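Local coordinates for beta-lactamase-related domain-containing protein (Bacteroides dorei DSM 17855, PDB 5TGF), which is an uncharacterised member of the serine beta-lactamase-related family, probably a hydrolase, and binds calcium, at residues Val71-Asp76 with Glu227-Glu232; Asp300-Phe305 with Glu331-Ile336; Pro112-Pro117 with Leu133-Val138. One frame throughout, in Å; residues are numbered along the deposited sequence.

Contact 1: Val71-Asp76 with Glu227-Glu232; sequences VVDRTD and EILKPE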
# COMPACT_ATOMS: atom_id res chain seq x y z
N VAL A 71 -12.90 -6.20 -7.78
CA VAL A 71 -13.87 -7.24 -7.48
C VAL A 71 -15.16 -6.63 -6.97
O VAL A 71 -16.26 -7.02 -7.39
CB VAL A 71 -13.28 -8.26 -6.47
CG1 VAL A 71 -14.32 -9.26 -6.01
CG2 VAL A 71 -12.08 -8.96 -7.08
N VAL A 72 -15.06 -5.64 -6.09
CA VAL A 72 -16.23 -4.92 -5.61
C VAL A 72 -17.01 -4.30 -6.78
O VAL A 72 -18.22 -4.30 -6.77
CB VAL A 72 -15.85 -3.85 -4.59
CG1 VAL A 72 -16.97 -2.82 -4.39
CG2 VAL A 72 -15.45 -4.52 -3.27
N ASP A 73 -16.29 -3.79 -7.76
CA ASP A 73 -16.91 -3.21 -8.95
C ASP A 73 -17.72 -4.24 -9.78
O ASP A 73 -18.67 -3.86 -10.46
CB ASP A 73 -15.85 -2.53 -9.83
CG ASP A 73 -15.34 -1.20 -9.25
OD1 ASP A 73 -15.90 -0.71 -8.24
OD2 ASP A 73 -14.35 -0.65 -9.78
N ARG A 74 -17.31 -5.50 -9.75
CA ARG A 74 -17.83 -6.57 -10.65
C ARG A 74 -18.81 -7.58 -9.99
O ARG A 74 -19.31 -8.47 -10.67
CB ARG A 74 -16.67 -7.39 -11.21
CG ARG A 74 -15.89 -6.71 -12.30
CD ARG A 74 -14.60 -7.46 -12.55
NE ARG A 74 -13.86 -6.94 -13.69
CZ ARG A 74 -13.22 -5.79 -13.70
NH1 ARG A 74 -13.18 -5.01 -12.62
NH2 ARG A 74 -12.58 -5.42 -14.80
N THR A 75 -18.97 -7.52 -8.68
CA THR A 75 -19.72 -8.56 -7.94
C THR A 75 -20.60 -7.89 -6.89
O THR A 75 -20.61 -6.68 -6.76
CB THR A 75 -18.76 -9.53 -7.22
OG1 THR A 75 -18.01 -8.81 -6.24
CG2 THR A 75 -17.82 -10.24 -8.20
N ASP A 76 -21.35 -8.68 -6.14
CA ASP A 76 -22.11 -8.19 -4.99
C ASP A 76 -21.24 -7.91 -3.75
O ASP A 76 -21.74 -7.44 -2.74
CB ASP A 76 -23.20 -9.22 -4.64
CG ASP A 76 -24.17 -8.74 -3.56
OD1 ASP A 76 -24.81 -7.68 -3.73
OD2 ASP A 76 -24.31 -9.44 -2.55
N GLU A 227 -12.02 1.59 -18.12
CA GLU A 227 -12.30 1.85 -16.72
C GLU A 227 -11.74 0.69 -15.89
O GLU A 227 -12.36 -0.36 -15.78
CB GLU A 227 -13.81 1.98 -16.51
CG GLU A 227 -14.18 2.58 -15.17
CD GLU A 227 -15.62 3.09 -15.12
OE1 GLU A 227 -16.50 2.24 -14.88
OE2 GLU A 227 -15.87 4.31 -15.32
N ILE A 228 -10.57 0.88 -15.30
CA ILE A 228 -9.93 -0.21 -14.54
C ILE A 228 -10.55 -0.30 -13.15
O ILE A 228 -10.86 -1.38 -12.65
CB ILE A 228 -8.40 0.01 -14.46
CG1 ILE A 228 -7.81 0.18 -15.86
CG2 ILE A 228 -7.74 -1.14 -13.68
CD1 ILE A 228 -8.08 -1.00 -16.76
N LEU A 229 -10.78 0.85 -12.54
CA LEU A 229 -11.60 0.97 -11.35
C LEU A 229 -12.65 2.04 -11.59
O LEU A 229 -12.39 3.04 -12.26
CB LEU A 229 -10.72 1.38 -10.15
CG LEU A 229 -9.74 0.30 -9.65
CD1 LEU A 229 -8.77 0.94 -8.66
CD2 LEU A 229 -10.51 -0.88 -9.05
N LYS A 230 -13.81 1.89 -10.97
CA LYS A 230 -14.81 2.95 -11.00
C LYS A 230 -14.36 4.18 -10.20
O LYS A 230 -13.69 4.05 -9.17
CB LYS A 230 -16.11 2.43 -10.45
CG LYS A 230 -16.74 1.38 -11.31
CD LYS A 230 -18.22 1.31 -11.00
CE LYS A 230 -18.85 0.10 -11.68
NZ LYS A 230 -19.20 -0.91 -10.65
N PRO A 231 -14.71 5.38 -10.67
CA PRO A 231 -14.30 6.59 -9.97
C PRO A 231 -14.69 6.59 -8.52
O PRO A 231 -13.88 7.00 -7.66
CB PRO A 231 -15.05 7.71 -10.72
CG PRO A 231 -15.32 7.16 -12.07
CD PRO A 231 -15.54 5.69 -11.87
N GLU A 232 -15.89 6.08 -8.20
CA GLU A 232 -16.34 6.03 -6.81
C GLU A 232 -15.49 5.11 -5.94
O GLU A 232 -15.34 5.33 -4.74
CB GLU A 232 -17.81 5.61 -6.70
CG GLU A 232 -18.16 4.31 -7.40
CD GLU A 232 -18.69 4.53 -8.82
OE1 GLU A 232 -18.28 5.53 -9.49
OE2 GLU A 232 -19.47 3.67 -9.27
O HOH W 1 -13.35 -2.26 -11.94
O HOH W 2 -10.18 -4.03 -13.74
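Asp73 and Lys230 meet because both first torsions set CG anti to the carbonyl carbon: chi1 is -74° in Asp73, pushing its carboxylate out from the C-terminal part of helix 60-74, and -66° in Lys230, whose chain runs back past the aspartate in the opposite direction. Two hydrogen bonds join the pair. Lys230 N, at 2.9 Å, gives a nearly straight bond (173°) to Asp73 OD2, met from above the carboxylate plane, while the far end of the same lysine bends at chi4 and places NZ 3.0 Å from Asp73 O, in the carbonyl plane and on a lone pair. Between these ends, the Lys230 methylenes lie along the carboxylate, CG coming to 3.5 Å from Asp73 OD2. Lys230 is the N-cap residue of helix 231-238, and the other carboxylate oxygen, Asp73 OD1, bonds to Thr233 OG1 in that helix's first turn; the C-terminal part of one helix is thus joined to the start of another. A water also bridges the two segments, donating to Asp73 OD2 and, at 2.7 Å, to Ile228 O. Its bond from Arg74 NH1 is weak, and that nitrogen also bonds to Ala70 O. Within 71-76, Val71 O accepts from Arg74 N and Thr75 OG1 on opposite faces of its plane; Val72 and Thr75 belong to a calcium site observed for this protein, empty here.

Contact 2: Asp300-Phe305 with Glu331-Ile336; sequences DGVYGF and ETVTKI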
# COMPACT_ATOMS: atom_id res chain seq x y z
N ASP A 300 0.02 19.31 -6.05
CA ASP A 300 1.15 19.40 -7.01
C ASP A 300 0.80 18.88 -8.40
O ASP A 300 1.49 19.18 -9.34
CB ASP A 300 2.35 18.58 -6.54
CG ASP A 300 2.93 19.05 -5.21
OD1 ASP A 300 2.69 20.23 -4.86
OD2 ASP A 300 3.63 18.23 -4.53
N GLY A 301 -0.22 18.03 -8.50
CA GLY A 301 -0.51 17.29 -9.73
C GLY A 301 0.54 16.22 -10.05
O GLY A 301 0.82 15.95 -11.22
N VAL A 302 1.11 15.64 -8.99
CA VAL A 302 2.25 14.75 -9.09
C VAL A 302 1.88 13.31 -8.69
O VAL A 302 1.11 13.09 -7.72
CB VAL A 302 3.40 15.26 -8.18
CG1 VAL A 302 4.38 14.17 -7.88
CG2 VAL A 302 4.15 16.43 -8.83
N TYR A 303 2.42 12.34 -9.42
CA TYR A 303 2.64 11.01 -8.86
C TYR A 303 4.09 10.58 -9.04
O TYR A 303 4.78 11.03 -9.96
CB TYR A 303 1.62 9.99 -9.38
CG TYR A 303 1.66 9.75 -10.87
CD1 TYR A 303 2.41 8.72 -11.38
CD2 TYR A 303 0.91 10.51 -11.75
CE1 TYR A 303 2.48 8.47 -12.73
CE2 TYR A 303 0.93 10.24 -13.12
CZ TYR A 303 1.74 9.22 -13.59
OH TYR A 303 1.85 8.92 -14.92
N GLY A 304 4.62 9.84 -8.07
CA GLY A 304 5.96 9.33 -8.13
C GLY A 304 6.17 8.01 -7.39
O GLY A 304 5.38 7.60 -6.50
N PHE A 305 7.33 7.44 -7.63
CA PHE A 305 7.67 6.18 -6.96
C PHE A 305 9.18 6.12 -6.85
O PHE A 305 9.89 6.28 -7.86
CB PHE A 305 7.12 5.00 -7.74
CG PHE A 305 7.38 3.66 -7.09
CD1 PHE A 305 7.18 3.49 -5.72
CD2 PHE A 305 7.64 2.54 -7.87
CE1 PHE A 305 7.32 2.25 -5.12
CE2 PHE A 305 7.80 1.30 -7.28
CZ PHE A 305 7.67 1.15 -5.90
N GLU A 331 8.26 15.65 -0.01
CA GLU A 331 8.49 17.03 0.48
C GLU A 331 9.42 17.76 -0.48
O GLU A 331 9.17 18.92 -0.84
CB GLU A 331 9.17 16.99 1.87
CG GLU A 331 9.46 18.35 2.48
CD GLU A 331 10.22 18.27 3.81
OE1 GLU A 331 9.90 19.01 4.74
OE2 GLU A 331 11.13 17.44 3.93
N THR A 332 10.49 17.09 -0.90
CA THR A 332 11.50 17.69 -1.78
C THR A 332 10.93 17.92 -3.18
O THR A 332 11.16 18.98 -3.80
CB THR A 332 12.77 16.84 -1.81
OG1 THR A 332 13.26 16.60 -0.48
CG2 THR A 332 13.90 17.51 -2.63
N VAL A 333 10.12 17.00 -3.67
CA VAL A 333 9.40 17.23 -4.94
C VAL A 333 8.44 18.41 -4.85
O VAL A 333 8.37 19.25 -5.76
CB VAL A 333 8.71 15.96 -5.45
CG1 VAL A 333 7.77 16.23 -6.61
CG2 VAL A 333 9.74 14.91 -5.85
N THR A 334 7.72 18.51 -3.74
CA THR A 334 6.79 19.63 -3.56
C THR A 334 7.52 20.96 -3.63
O THR A 334 7.09 21.84 -4.35
CB THR A 334 6.00 19.48 -2.23
OG1 THR A 334 5.06 18.41 -2.35
CG2 THR A 334 5.23 20.75 -1.92
N LYS A 335 8.67 21.05 -3.01
CA LYS A 335 9.51 22.25 -3.09
C LYS A 335 9.95 22.52 -4.54
O LYS A 335 9.82 23.64 -5.04
CB LYS A 335 10.72 22.09 -2.19
CG LYS A 335 11.50 23.36 -1.89
CD LYS A 335 12.65 23.02 -0.93
CE LYS A 335 13.19 24.23 -0.18
NZ LYS A 335 13.23 25.46 -1.03
N ILE A 336 10.41 21.47 -5.22
CA ILE A 336 10.97 21.61 -6.55
C ILE A 336 9.93 22.08 -7.55
O ILE A 336 10.21 22.99 -8.35
CB ILE A 336 11.67 20.31 -7.04
CG1 ILE A 336 12.96 20.10 -6.26
CG2 ILE A 336 11.94 20.35 -8.53
CD1 ILE A 336 13.45 18.67 -6.29
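A G1 beta bulge, in which Gly301 and Val302 both face Asn297, opens strand 302-307, and the contact joins this turn to the C-terminal helix 328-337. Gly301 has phi 69°, a positive value that favours glycine. Just ahead of it, Asp300 directs its carboxylate at the helix and accepts a hydrogen bond from Thr334 OG1, 2.6 Å from Asp300 OD2, on the syn lone pair of that oxygen. The two side chains cross at about a right angle. Thr334 keeps OG1 beside its own backbone N (chi1 -71°), where Ser330 O, one turn back, is also within hydrogen-bonding distance of the hydroxyl; the two acceptors can only share or compete for its one proton. The other carboxylate oxygen, Asp300 OD1, bonds to Asn338 ND2, so both oxygens of this buried group have partners at the end of the chain. The apolar half is lighter: Val302 CG1 and Val333 CG1 approach to 4.2 Å, each methyl standing anti to its backbone N. Around this pair, both valines touch Val33 of strand 28-35 and Trp295 of strand 293-297, the two strands that flank 302-307 in the antiparallel sheet, and Val333 also reaches Leu13 of helix 11-22, which packs beside the C-terminal helix.

Contact 3: Pro112-Pro117 with Leu133-Val138; sequences PYLPAP and LSLDTV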
# COMPACT_ATOMS: atom_id res chain seq x y z
N PRO A 112 -2.14 -8.36 14.48
CA PRO A 112 -1.31 -7.94 13.36
C PRO A 112 -0.59 -9.05 12.57
O PRO A 112 -0.59 -9.01 11.34
CB PRO A 112 -0.28 -7.01 14.00
CG PRO A 112 -1.01 -6.42 15.19
CD PRO A 112 -1.83 -7.59 15.70
N TYR A 113 0.09 -9.93 13.29
CA TYR A 113 0.88 -11.02 12.68
C TYR A 113 0.70 -12.31 13.49
O TYR A 113 0.20 -12.27 14.62
CB TYR A 113 2.36 -10.63 12.58
CG TYR A 113 2.54 -9.39 11.75
CD1 TYR A 113 2.43 -9.44 10.34
CD2 TYR A 113 2.66 -8.15 12.35
CE1 TYR A 113 2.51 -8.30 9.58
CE2 TYR A 113 2.71 -6.99 11.60
CZ TYR A 113 2.62 -7.06 10.21
OH TYR A 113 2.64 -5.89 9.46
N LEU A 114 1.02 -13.45 12.89
CA LEU A 114 0.88 -14.73 13.64
C LEU A 114 1.77 -14.67 14.92
O LEU A 114 2.78 -14.00 14.91
CB LEU A 114 1.26 -15.92 12.78
CG LEU A 114 0.39 -16.22 11.54
CD1 LEU A 114 0.93 -17.50 10.91
CD2 LEU A 114 -1.08 -16.37 11.85
N PRO A 115 1.38 -15.38 16.01
CA PRO A 115 2.22 -15.46 17.20
C PRO A 115 3.57 -16.16 16.94
O PRO A 115 3.65 -17.18 16.21
CB PRO A 115 1.40 -16.26 18.18
CG PRO A 115 0.07 -16.51 17.57
CD PRO A 115 0.24 -16.29 16.09
N ALA A 116 4.60 -15.59 17.50
CA ALA A 116 5.95 -16.11 17.31
C ALA A 116 6.05 -17.55 17.86
O ALA A 116 5.34 -17.91 18.79
CB ALA A 116 6.95 -15.18 18.00
N PRO A 117 6.80 -18.42 17.17
CA PRO A 117 7.71 -18.11 16.08
C PRO A 117 7.10 -18.30 14.69
O PRO A 117 7.84 -18.26 13.70
CB PRO A 117 8.84 -19.13 16.29
CG PRO A 117 8.15 -20.33 16.84
CD PRO A 117 7.00 -19.80 17.67
N LEU A 133 -8.38 -17.69 11.69
CA LEU A 133 -9.68 -17.89 12.34
C LEU A 133 -9.52 -18.33 13.80
O LEU A 133 -10.31 -17.95 14.63
CB LEU A 133 -10.52 -18.91 11.56
CG LEU A 133 -11.85 -19.38 12.20
CD1 LEU A 133 -12.79 -18.21 12.44
CD2 LEU A 133 -12.50 -20.42 11.33
N SER A 134 -8.46 -19.07 14.11
CA SER A 134 -8.20 -19.57 15.47
C SER A 134 -7.75 -18.51 16.47
O SER A 134 -7.77 -18.75 17.65
CB SER A 134 -7.15 -20.70 15.42
OG SER A 134 -5.85 -20.17 15.14
N LEU A 135 -7.36 -17.32 16.01
CA LEU A 135 -6.73 -16.32 16.87
C LEU A 135 -7.76 -15.38 17.49
O LEU A 135 -8.63 -14.85 16.82
CB LEU A 135 -5.70 -15.48 16.08
CG LEU A 135 -4.52 -16.24 15.44
CD1 LEU A 135 -3.72 -15.31 14.54
CD2 LEU A 135 -3.64 -16.92 16.49
N ASP A 136 -7.59 -15.11 18.78
CA ASP A 136 -8.35 -14.08 19.46
C ASP A 136 -8.09 -12.71 18.84
O ASP A 136 -6.96 -12.40 18.33
CB ASP A 136 -7.92 -13.97 20.93
CG ASP A 136 -8.25 -15.21 21.75
OD1 ASP A 136 -9.24 -15.92 21.43
OD2 ASP A 136 -7.53 -15.43 22.75
N THR A 137 -9.11 -11.88 18.90
CA THR A 137 -8.99 -10.49 18.51
C THR A 137 -8.31 -9.69 19.60
O THR A 137 -8.15 -10.15 20.71
CB THR A 137 -10.35 -9.87 18.18
OG1 THR A 137 -11.24 -10.01 19.30
CG2 THR A 137 -10.94 -10.53 16.96
N VAL A 138 -7.87 -8.49 19.26
CA VAL A 138 -7.16 -7.67 20.24
C VAL A 138 -8.00 -6.48 20.70
O VAL A 138 -7.73 -5.92 21.74
CB VAL A 138 -5.77 -7.25 19.73
CG1 VAL A 138 -4.84 -8.48 19.71
CG2 VAL A 138 -5.86 -6.59 18.36
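Leu135 carries the whole of the close packing, dividing its two methyls between neighbouring residues of the facing loop. Its CD1 lies 3.9 Å from Leu114 CD2, and its CD2 comes equally close, at 3.9 Å, to Pro115 CG, with Pro115 CD at 4.0 Å from the same methyl. The CB of Leu135 points toward the other segment, and chi1 -61° with chi2 172° leaves CD1 at Leu114 and CD2 at Pro115. Leu114 and Leu135 cross at about a right angle and touch through a single methyl of each; the proline ring presents its CG-CD edge. These contacts are purely apolar, and the backbones stay well separated, the nearest pair of CA atoms being Leu114 and Leu135 at 8.4 Å. The inner side is further closed by Leu150 at the start of helix 150-163, which touches both leucines. Toward the outside the fit slackens. Pro115 is partly exposed, and in the conformer given Val138 CG2 comes no nearer than 4.9 Å to Pro112 CD, although the CB of Val138 points at the other segment. Lys95 NZ bonds to both Leu133 O and Leu135 O, tying the second loop to another part of the chain. Such packing of two irregular loops, one leading into helix 125-133 and one leaving it, is consistent with the largely helical region of the serine beta-lactamase-like fold.

Overall arrangement
From the N terminus, the chain forms helix 11-22, then strands 28-35 and 38-46, and later helix 60-74, whose end opens contact 1. Before contact 1 closes at residues 227-232, the chain passes through contact 3, a short closure around helix 125-133 within that excursion. Contact 2 follows in series, closing a 25-residue connection. None touches another: nearest atoms are about 13 Å apart for contacts 1 and 2, and about 17 Å for contacts 2 and 3, which lie on opposite sides of the chain's centre. Contact 1 joins helix 60-74 to the start of helix 231-238, contact 3 joins the loops before and after helix 125-133, and contact 2 joins the six-stranded antiparallel sheet to helix 328-337.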